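Local coordinates for protein 4-alpha-glucanotransferase (Streptococcus agalactiae, PDB 6M6T) that is an amylomaltase, an enzyme of the TIM-barrel clan that holds glycans in two pockets, at residues G67-D75 and Y102-L113; Q95-A103 and G468-K476. One frame throughout, in Å; residues are numbered along the deposited sequence.

Contact 1: residues G67-D75 and Y102-L113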
loop_
_atom_site.group_PDB
_atom_site.type_symbol
_atom_site.label_atom_id
_atom_site.label_comp_id
_atom_site.label_asym_id
_atom_site.label_seq_id
_atom_site.Cartn_x
_atom_site.Cartn_y
_atom_site.Cartn_z
ATOM N N GLY A 67 7.067 -7.957 -5.534
ATOM C CA GLY A 67 6.930 -6.634 -6.118
ATOM C C GLY A 67 5.894 -6.606 -7.222
ATOM O O GLY A 67 5.888 -7.469 -8.105
ATOM N N ASN A 68 5.012 -5.613 -7.178
ATOM C CA ASN A 68 4.094 -5.392 -8.291
ATOM C C ASN A 68 4.883 -5.110 -9.559
ATOM O O ASN A 68 5.545 -4.075 -9.676
ATOM C CB ASN A 68 3.138 -4.232 -8.009
ATOM C CG ASN A 68 2.390 -3.771 -9.248
ATOM O OD1 ASN A 68 2.194 -4.532 -10.194
ATOM N ND2 ASN A 68 1.968 -2.514 -9.243
ATOM N N THR A 69 4.799 -6.005 -10.530
ATOM C CA THR A 69 5.687 -5.857 -11.670
ATOM C C THR A 69 5.307 -4.700 -12.582
ATOM O O THR A 69 6.125 -4.310 -13.420
ATOM C CB THR A 69 5.713 -7.142 -12.470
ATOM O OG1 THR A 69 6.950 -7.202 -13.165
ATOM C CG2 THR A 69 4.537 -7.175 -13.470
ATOM N N HIS A 70 4.105 -4.139 -12.443
ATOM C CA HIS A 70 3.727 -3.014 -13.290
ATOM C C HIS A 70 4.613 -1.797 -13.065
ATOM O O HIS A 70 4.661 -0.909 -13.916
ATOM C CB HIS A 70 2.268 -2.638 -13.047
ATOM C CG HIS A 70 1.298 -3.666 -13.530
ATOM N ND1 HIS A 70 -0.063 -3.546 -13.350
ATOM C CD2 HIS A 70 1.494 -4.830 -14.194
ATOM C CE1 HIS A 70 -0.666 -4.596 -13.881
ATOM N NE2 HIS A 70 0.256 -5.392 -14.396
ATOM N N LEU A 71 5.309 -1.733 -11.941
ATOM C CA LEU A 71 6.081 -0.557 -11.592
ATOM C C LEU A 71 7.503 -0.616 -12.119
ATOM O O LEU A 71 8.246 0.355 -11.943
ATOM C CB LEU A 71 6.093 -0.362 -10.069
ATOM C CG LEU A 71 4.722 -0.396 -9.404
ATOM C CD1 LEU A 71 4.793 0.119 -7.972
ATOM C CD2 LEU A 71 3.738 0.410 -10.218
ATOM N N ILE A 72 7.900 -1.711 -12.767
ATOM C CA ILE A 72 9.224 -1.772 -13.379
ATOM C C ILE A 72 9.302 -0.786 -14.542
ATOM O O ILE A 72 8.349 -0.631 -15.326
ATOM C CB ILE A 72 9.544 -3.208 -13.820
ATOM C CG1 ILE A 72 10.178 -3.953 -12.648
ATOM C CG2 ILE A 72 10.468 -3.220 -15.029
ATOM C CD1 ILE A 72 10.400 -5.392 -12.932
ATOM N N ASP A 73 10.426 -0.080 -14.638
ATOM C CA ASP A 73 10.570 0.975 -15.627
ATOM C C ASP A 73 11.263 0.433 -16.863
ATOM O O ASP A 73 12.356 -0.138 -16.771
ATOM C CB ASP A 73 11.356 2.167 -15.078
ATOM C CG ASP A 73 11.418 3.320 -16.069
ATOM O OD1 ASP A 73 10.343 3.785 -16.527
ATOM O OD2 ASP A 73 12.548 3.748 -16.384
ATOM N N PHE A 74 10.629 0.633 -18.016
ATOM C CA PHE A 74 11.248 0.208 -19.258
ATOM C C PHE A 74 12.493 1.031 -19.587
ATOM O O PHE A 74 13.443 0.494 -20.165
ATOM C CB PHE A 74 10.227 0.285 -20.390
ATOM C CG PHE A 74 9.147 -0.746 -20.292
ATOM C CD1 PHE A 74 9.309 -1.859 -19.476
ATOM C CD2 PHE A 74 7.975 -0.609 -21.010
ATOM C CE1 PHE A 74 8.323 -2.814 -19.381
ATOM C CE2 PHE A 74 6.979 -1.563 -20.915
ATOM C CZ PHE A 74 7.156 -2.670 -20.101
ATOM N N ASP A 75 12.518 2.318 -19.221
ATOM C CA ASP A 75 13.661 3.162 -19.569
ATOM C C ASP A 75 14.908 2.740 -18.803
ATOM O O ASP A 75 15.993 2.606 -19.383
ATOM C CB ASP A 75 13.337 4.635 -19.303
ATOM C CG ASP A 75 12.323 5.209 -20.292
ATOM O OD1 ASP A 75 12.407 4.877 -21.501
ATOM O OD2 ASP A 75 11.444 5.991 -19.854
ATOM N N TYR A 102 -5.692 -0.438 -15.936
ATOM C CA TYR A 102 -5.096 -1.718 -15.567
ATOM C C TYR A 102 -5.604 -2.836 -16.459
ATOM O O TYR A 102 -4.902 -3.836 -16.659
ATOM C CB TYR A 102 -5.403 -2.062 -14.110
ATOM C CG TYR A 102 -4.795 -1.151 -13.057
ATOM C CD1 TYR A 102 -5.450 0.007 -12.658
ATOM C CD2 TYR A 102 -3.586 -1.476 -12.430
ATOM C CE1 TYR A 102 -4.911 0.837 -11.691
ATOM C CE2 TYR A 102 -3.036 -0.657 -11.464
ATOM C CZ TYR A 102 -3.700 0.509 -11.097
ATOM O OH TYR A 102 -3.173 1.348 -10.130
ATOM N N ALA A 103 -6.826 -2.692 -16.984
ATOM C CA ALA A 103 -7.394 -3.647 -17.928
ATOM C C ALA A 103 -6.517 -3.705 -19.173
ATOM O O ALA A 103 -6.473 -2.750 -19.960
ATOM C CB ALA A 103 -8.829 -3.254 -18.291
ATOM N N GLY A 104 -5.798 -4.806 -19.354
ATOM C CA GLY A 104 -4.932 -4.911 -20.504
ATOM C C GLY A 104 -3.592 -4.214 -20.400
ATOM O O GLY A 104 -2.863 -4.167 -21.396
ATOM N N LEU A 105 -3.225 -3.669 -19.246
ATOM C CA LEU A 105 -1.854 -3.182 -19.119
ATOM C C LEU A 105 -0.900 -4.321 -18.760
ATOM O O LEU A 105 0.263 -4.337 -19.194
ATOM C CB LEU A 105 -1.790 -2.066 -18.084
ATOM C CG LEU A 105 -0.373 -1.613 -17.782
ATOM C CD1 LEU A 105 -0.329 -0.110 -17.742
ATOM C CD2 LEU A 105 0.072 -2.193 -16.459
ATOM N N PHE A 106 -1.382 -5.276 -17.955
ATOM C CA PHE A 106 -0.666 -6.537 -17.793
ATOM C C PHE A 106 -0.543 -7.244 -19.130
ATOM O O PHE A 106 0.471 -7.895 -19.409
ATOM C CB PHE A 106 -1.376 -7.435 -16.770
ATOM C CG PHE A 106 -0.532 -8.593 -16.291
ATOM C CD1 PHE A 106 -0.437 -9.765 -17.048
ATOM C CD2 PHE A 106 0.190 -8.503 -15.100
ATOM C CE1 PHE A 106 0.353 -10.823 -16.626
ATOM C CE2 PHE A 106 0.984 -9.560 -14.669
ATOM C CZ PHE A 106 1.060 -10.723 -15.434
ATOM N N GLU A 107 -1.583 -7.138 -19.960
ATOM C CA GLU A 107 -1.504 -7.601 -21.339
ATOM C C GLU A 107 -0.295 -6.996 -22.052
ATOM O O GLU A 107 0.550 -7.721 -22.594
ATOM C CB GLU A 107 -2.812 -7.258 -22.067
ATOM C CG GLU A 107 -2.781 -7.401 -23.599
ATOM C CD GLU A 107 -3.728 -6.430 -24.330
ATOM O OE1 GLU A 107 -3.236 -5.454 -24.963
ATOM O OE2 GLU A 107 -4.967 -6.648 -24.269
ATOM N N LYS A 108 -0.169 -5.665 -22.023
ATOM C CA LYS A 108 0.779 -5.001 -22.907
ATOM C C LYS A 108 2.213 -4.999 -22.390
ATOM O O LYS A 108 3.138 -4.825 -23.190
ATOM C CB LYS A 108 0.329 -3.564 -23.177
ATOM C CG LYS A 108 -0.943 -3.474 -24.013
ATOM C CD LYS A 108 -0.955 -2.242 -24.915
ATOM C CE LYS A 108 -2.248 -2.176 -25.720
ATOM N NZ LYS A 108 -3.436 -2.420 -24.854
ATOM N N ARG A 109 2.440 -5.179 -21.091
ATOM C CA ARG A 109 3.825 -5.157 -20.635
ATOM C C ARG A 109 4.554 -6.459 -20.910
ATOM O O ARG A 109 5.789 -6.481 -20.854
ATOM C CB ARG A 109 3.902 -4.862 -19.138
ATOM C CG ARG A 109 3.235 -3.577 -18.725
ATOM C CD ARG A 109 3.295 -3.410 -17.219
ATOM N NE ARG A 109 4.659 -3.224 -16.720
ATOM C CZ ARG A 109 5.329 -2.076 -16.787
ATOM N NH1 ARG A 109 4.769 -1.010 -17.345
ATOM N NH2 ARG A 109 6.560 -1.996 -16.301
ATOM N N ARG A 110 3.823 -7.537 -21.220
ATOM C CA ARG A 110 4.397 -8.873 -21.092
ATOM C C ARG A 110 5.421 -9.200 -22.177
ATOM O O ARG A 110 6.510 -9.692 -21.835
ATOM C CB ARG A 110 3.271 -9.909 -21.030
ATOM C CG ARG A 110 3.731 -11.287 -20.662
ATOM C CD ARG A 110 4.413 -11.261 -19.326
ATOM N NE ARG A 110 4.927 -12.568 -18.918
ATOM C CZ ARG A 110 4.182 -13.562 -18.435
ATOM N NH1 ARG A 110 2.863 -13.423 -18.309
ATOM N NH2 ARG A 110 4.766 -14.703 -18.092
ATOM N N PRO A 111 5.150 -8.995 -23.480
ATOM C CA PRO A 111 6.240 -9.109 -24.474
ATOM C C PRO A 111 7.518 -8.381 -24.076
ATOM O O PRO A 111 8.620 -8.928 -24.231
ATOM C CB PRO A 111 5.630 -8.477 -25.736
ATOM C CG PRO A 111 4.359 -7.779 -25.272
ATOM C CD PRO A 111 3.883 -8.624 -24.128
ATOM N N VAL A 112 7.384 -7.161 -23.542
ATOM C CA VAL A 112 8.534 -6.321 -23.208
ATOM C C VAL A 112 9.337 -6.918 -22.053
ATOM O O VAL A 112 10.575 -7.040 -22.119
ATOM C CB VAL A 112 8.054 -4.901 -22.861
ATOM C CG1 VAL A 112 9.245 -3.987 -22.640
ATOM C CG2 VAL A 112 7.074 -4.380 -23.916
ATOM N N LEU A 113 8.647 -7.243 -20.950
ATOM C CA LEU A 113 9.323 -7.850 -19.808
ATOM C C LEU A 113 9.958 -9.184 -20.198
ATOM O O LEU A 113 11.074 -9.503 -19.765
ATOM C CB LEU A 113 8.338 -8.023 -18.638
ATOM C CG LEU A 113 7.841 -6.768 -17.888
ATOM C CD1 LEU A 113 6.540 -7.021 -17.134
ATOM C CD2 LEU A 113 8.897 -6.225 -16.943
#
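Phe74 and Arg109 meet face to face, a guanidinium-on-ring stack that ties a loop beyond barrel strand 43-45, and the start of the short helix 74-78, to helix 105-122. The two planes are only 15° apart, with centres 4.4 Å from each other. Bending the Arg109 chain at chi3 (66°) lays the group flat here. Over the guanidinium's opposite face sits the His70 carbonyl, with His70 O 3.1 Å above the plane. At the guanidinium edge NH2 donates to Ile72 O, though the modelled length is too short to trust at this resolution.

The Phe74 ring is itself sandwiched. Val112 CG1 lies 3.5 Å from the ring centroid on the side away from Arg109, a CH-pi contact almost on the ring normal, while Leu113 CD2 comes to the ring edge and also touches Ile72 CG2 at 3.9 Å. A second CH-pi contact repeats the theme about two turns earlier in the helix: Leu105 CD2 sits over the His70 imidazole, 3.4 Å from its centroid. Behind this packing, helix 182-208 adds Phe194 against Ile72 and Tyr187 against Leu113.

Toward the partly exposed Thr69 and Phe106 the contact opens out. Thr69 reaches Leu113 tip to tip, its OG1 no nearer than 4.0 Å to Leu113 CD1; its methyl lies beside the same Leu113 CD1 and is farther from Phe106. His70 and Phe106 meet rim to rim, centroids 5.6 Å apart and planes at 56°, with neither ring over the other's face. The loop that brings His70 in is braced by an Asx turn: Asn68 OD1 accepts from His70 N at 3.0 Å, the donor standing well above the plane of the amide carbonyl.

Contact 2: residues Q95-A103 and G468-K476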
loop_
_atom_site.group_PDB
_atom_site.type_symbol
_atom_site.label_atom_id
_atom_site.label_comp_id
_atom_site.label_asym_id
_atom_site.label_seq_id
_atom_site.Cartn_x
_atom_site.Cartn_y
_atom_site.Cartn_z
ATOM N N GLN A 95 -5.573 5.712 -22.533
ATOM C CA GLN A 95 -5.993 6.889 -23.287
ATOM C C GLN A 95 -5.633 8.185 -22.559
ATOM O O GLN A 95 -4.895 9.025 -23.085
ATOM C CB GLN A 95 -7.503 6.822 -23.551
ATOM C CG GLN A 95 -8.004 7.746 -24.668
ATOM C CD GLN A 95 -9.466 8.161 -24.467
ATOM O OE1 GLN A 95 -10.258 8.204 -25.412
ATOM N NE2 GLN A 95 -9.821 8.474 -23.227
ATOM N N ASP A 96 -6.161 8.367 -21.339
ATOM C CA ASP A 96 -6.037 9.550 -20.494
ATOM C C ASP A 96 -4.753 9.473 -19.666
ATOM O O ASP A 96 -4.514 8.458 -19.003
ATOM C CB ASP A 96 -7.259 9.655 -19.586
ATOM C CG ASP A 96 -7.242 10.887 -18.675
ATOM O OD1 ASP A 96 -6.274 11.695 -18.672
ATOM O OD2 ASP A 96 -8.238 11.041 -17.937
ATOM N N PRO A 97 -3.894 10.497 -19.693
ATOM C CA PRO A 97 -2.716 10.476 -18.806
ATOM C C PRO A 97 -3.043 10.343 -17.326
ATOM O O PRO A 97 -2.370 9.561 -16.644
ATOM C CB PRO A 97 -2.018 11.812 -19.111
ATOM C CG PRO A 97 -3.013 12.605 -19.902
ATOM C CD PRO A 97 -3.806 11.593 -20.663
ATOM N N GLU A 98 -4.039 11.069 -16.795
ATOM C CA GLU A 98 -4.307 11.043 -15.353
ATOM C C GLU A 98 -5.278 9.936 -14.940
ATOM O O GLU A 98 -5.937 10.061 -13.899
ATOM C CB GLU A 98 -4.810 12.411 -14.848
ATOM C CG GLU A 98 -5.795 13.179 -15.737
ATOM C CD GLU A 98 -6.476 14.348 -15.001
ATOM O OE1 GLU A 98 -7.402 14.959 -15.589
ATOM O OE2 GLU A 98 -6.090 14.651 -13.840
ATOM N N VAL A 99 -5.382 8.867 -15.734
ATOM C CA VAL A 99 -6.119 7.658 -15.372
ATOM C C VAL A 99 -5.289 6.462 -15.811
ATOM O O VAL A 99 -4.871 6.391 -16.970
ATOM C CB VAL A 99 -7.515 7.585 -16.025
ATOM C CG1 VAL A 99 -8.209 6.286 -15.622
ATOM C CG2 VAL A 99 -8.365 8.783 -15.656
ATOM N N VAL A 100 -5.039 5.524 -14.902
ATOM C CA VAL A 100 -4.456 4.260 -15.337
ATOM C C VAL A 100 -5.563 3.398 -15.917
ATOM O O VAL A 100 -6.729 3.501 -15.518
ATOM C CB VAL A 100 -3.730 3.520 -14.197
ATOM C CG1 VAL A 100 -2.816 2.460 -14.780
ATOM C CG2 VAL A 100 -2.973 4.476 -13.308
ATOM N N ASP A 101 -5.201 2.555 -16.883
ATOM C CA ASP A 101 -6.070 1.491 -17.376
ATOM C C ASP A 101 -5.353 0.169 -17.084
ATOM O O ASP A 101 -4.498 -0.281 -17.856
ATOM C CB ASP A 101 -6.399 1.659 -18.856
ATOM C CG ASP A 101 -7.192 0.473 -19.418
ATOM O OD1 ASP A 101 -7.957 -0.177 -18.649
ATOM O OD2 ASP A 101 -7.039 0.181 -20.628
ATOM N N TYR A 102 -5.692 -0.438 -15.936
ATOM C CA TYR A 102 -5.096 -1.718 -15.567
ATOM C C TYR A 102 -5.604 -2.836 -16.459
ATOM O O TYR A 102 -4.902 -3.836 -16.659
ATOM C CB TYR A 102 -5.403 -2.062 -14.110
ATOM C CG TYR A 102 -4.795 -1.151 -13.057
ATOM C CD1 TYR A 102 -5.450 0.007 -12.658
ATOM C CD2 TYR A 102 -3.586 -1.476 -12.430
ATOM C CE1 TYR A 102 -4.911 0.837 -11.691
ATOM C CE2 TYR A 102 -3.036 -0.657 -11.464
ATOM C CZ TYR A 102 -3.700 0.509 -11.097
ATOM O OH TYR A 102 -3.173 1.348 -10.130
ATOM N N ALA A 103 -6.826 -2.692 -16.984
ATOM C CA ALA A 103 -7.394 -3.647 -17.928
ATOM C C ALA A 103 -6.517 -3.705 -19.173
ATOM O O ALA A 103 -6.473 -2.750 -19.960
ATOM C CB ALA A 103 -8.829 -3.254 -18.291
ATOM N N GLY A 468 -13.471 1.807 -10.745
ATOM C CA GLY A 468 -12.679 3.024 -10.849
ATOM C C GLY A 468 -11.917 3.455 -9.614
ATOM O O GLY A 468 -12.144 4.552 -9.083
ATOM N N ASN A 469 -10.991 2.605 -9.170
ATOM C CA ASN A 469 -10.204 2.830 -7.968
ATOM C C ASN A 469 -8.737 2.598 -8.296
ATOM O O ASN A 469 -8.408 1.738 -9.114
ATOM C CB ASN A 469 -10.642 1.884 -6.806
ATOM C CG ASN A 469 -11.926 2.344 -6.103
ATOM O OD1 ASN A 469 -12.016 3.464 -5.615
ATOM N ND2 ASN A 469 -12.915 1.472 -6.054
ATOM N N TRP A 470 -7.857 3.357 -7.631
ATOM C CA TRP A 470 -6.405 3.272 -7.806
ATOM C C TRP A 470 -5.970 3.761 -9.185
ATOM O O TRP A 470 -4.943 3.332 -9.720
ATOM C CB TRP A 470 -5.881 1.853 -7.548
ATOM C CG TRP A 470 -6.635 1.125 -6.454
ATOM C CD1 TRP A 470 -7.605 0.175 -6.624
ATOM C CD2 TRP A 470 -6.488 1.288 -5.032
ATOM N NE1 TRP A 470 -8.071 -0.256 -5.407
ATOM C CE2 TRP A 470 -7.403 0.408 -4.414
ATOM C CE3 TRP A 470 -5.680 2.092 -4.226
ATOM C CZ2 TRP A 470 -7.529 0.309 -3.020
ATOM C CZ3 TRP A 470 -5.805 1.991 -2.839
ATOM C CH2 TRP A 470 -6.723 1.109 -2.254
ATOM N N GLN A 471 -6.735 4.684 -9.756
ATOM C CA GLN A 471 -6.512 5.109 -11.120
ATOM C C GLN A 471 -5.945 6.509 -11.246
ATOM O O GLN A 471 -5.639 6.930 -12.367
ATOM C CB GLN A 471 -7.820 5.046 -11.909
ATOM C CG GLN A 471 -8.085 3.710 -12.502
ATOM C CD GLN A 471 -9.534 3.551 -12.797
ATOM O OE1 GLN A 471 -10.281 4.538 -12.789
ATOM N NE2 GLN A 471 -9.964 2.311 -13.036
ATOM N N TRP A 472 -5.810 7.252 -10.155
ATOM C CA TRP A 472 -5.350 8.629 -10.295
ATOM C C TRP A 472 -3.875 8.678 -10.674
ATOM O O TRP A 472 -3.031 8.018 -10.059
ATOM C CB TRP A 472 -5.573 9.411 -9.011
ATOM C CG TRP A 472 -5.269 10.851 -9.188
ATOM C CD1 TRP A 472 -5.997 11.763 -9.898
ATOM C CD2 TRP A 472 -4.146 11.556 -8.659
ATOM N NE1 TRP A 472 -5.402 12.999 -9.829
ATOM C CE2 TRP A 472 -4.261 12.899 -9.078
ATOM C CE3 TRP A 472 -3.049 11.184 -7.873
ATOM C CZ2 TRP A 472 -3.325 13.864 -8.739
ATOM C CZ3 TRP A 472 -2.120 12.143 -7.545
ATOM C CH2 TRP A 472 -2.267 13.471 -7.972
ATOM N N ARG A 473 -3.568 9.459 -11.697
ATOM C CA ARG A 473 -2.205 9.868 -11.980
ATOM C C ARG A 473 -2.168 11.390 -12.034
ATOM O O ARG A 473 -3.194 12.053 -12.206
ATOM C CB ARG A 473 -1.693 9.232 -13.285
ATOM C CG ARG A 473 -1.509 7.718 -13.185
ATOM C CD ARG A 473 -1.075 7.098 -14.492
ATOM N NE ARG A 473 0.307 7.431 -14.818
ATOM C CZ ARG A 473 0.770 7.609 -16.057
ATOM N NH1 ARG A 473 -0.034 7.469 -17.108
ATOM N NH2 ARG A 473 2.043 7.922 -16.246
ATOM N N MET A 474 -0.981 11.946 -11.866
ATOM C CA MET A 474 -0.806 13.392 -11.778
ATOM C C MET A 474 -0.050 13.922 -12.993
ATOM O O MET A 474 1.043 13.438 -13.320
ATOM C CB MET A 474 -0.064 13.756 -10.502
ATOM C CG MET A 474 0.564 15.123 -10.517
ATOM S SD MET A 474 2.057 15.034 -9.509
ATOM C CE MET A 474 3.016 13.958 -10.566
ATOM N N ARG A 475 -0.622 14.930 -13.647
ATOM C CA ARG A 475 0.061 15.590 -14.749
ATOM C C ARG A 475 1.231 16.416 -14.226
ATOM O O ARG A 475 1.090 17.150 -13.239
ATOM C CB ARG A 475 -0.922 16.475 -15.503
ATOM C CG ARG A 475 -2.307 15.876 -15.602
ATOM C CD ARG A 475 -3.109 16.492 -16.735
ATOM N NE ARG A 475 -3.498 17.879 -16.472
ATOM C CZ ARG A 475 -4.604 18.226 -15.820
ATOM N NH1 ARG A 475 -5.420 17.286 -15.351
ATOM N NH2 ARG A 475 -4.891 19.509 -15.627
ATOM N N LYS A 476 2.394 16.280 -14.880
ATOM C CA LYS A 476 3.541 17.144 -14.583
ATOM C C LYS A 476 3.194 18.607 -14.808
ATOM O O LYS A 476 3.755 19.498 -14.154
ATOM C CB LYS A 476 4.740 16.742 -15.452
ATOM C CG LYS A 476 6.121 17.101 -14.883
ATOM C CD LYS A 476 7.202 16.141 -15.403
ATOM C CE LYS A 476 8.471 16.130 -14.529
ATOM N NZ LYS A 476 8.243 15.823 -13.085
HETATM O O HOH W 1 -7.980 0.720 -15.076
#
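Gln471 O is gripped from two neighbouring residues: Val100 N donates to it at 3.0 Å, and the CA-H of Val99 points at it too, with CA 3.1 Å from that oxygen. A weak bond from Arg473 N to Glu98 O completes a single beta bridge between Val99 and Trp472, joining the loop before helix 105-122 to the one before helix 481-493. Beyond the bridge, Tyr102 OH donates to Trp470 O at 2.7 Å, in the carbonyl plane and at the edge of the tyrosine ring. A water accepts from Tyr102 N and donates to Val100 O, with a weak third bond from Gln471 NE2.

Arg473 runs across Val100 at about a right angle, Arg473 CD 3.4 Å from Val100 CG2, and its NE goes on to Leu16 O. At the other end, with CG between the backbone N and carbonyl carbon (chi1 40°) and the chain extended beyond it, Glu98 OE1 meets the edge of the Arg475 guanidinium, 3.1 Å from Arg475 NH1, the two planes perpendicular. Lys454 takes Glu98 OE2 and Asp478 holds Arg475 NH2, so this chain of alternating charges probably keeps the Glu98 carboxylate ionised.

Tyr102 is where the two contacts meet: it packs at the edge of His70 in contact 1, while in contact 2 its hydroxyl is tied to the loop 468-476. Their centres are 15 Å apart, on the same side of the chain's centre, and apart from the shared Tyr102 and Ala103 they do not touch. Contact 2 lies closer to a bound glycan. The Trp470 side chain is about 5 Å from the AC1 and ASO units, whereas Tyr102, measured from its side chain, is about 13 Å away. Contact 1 is thus more probably packing behind the glycan site, with Tyr102 and the Trp470 backbone as the connection between the two.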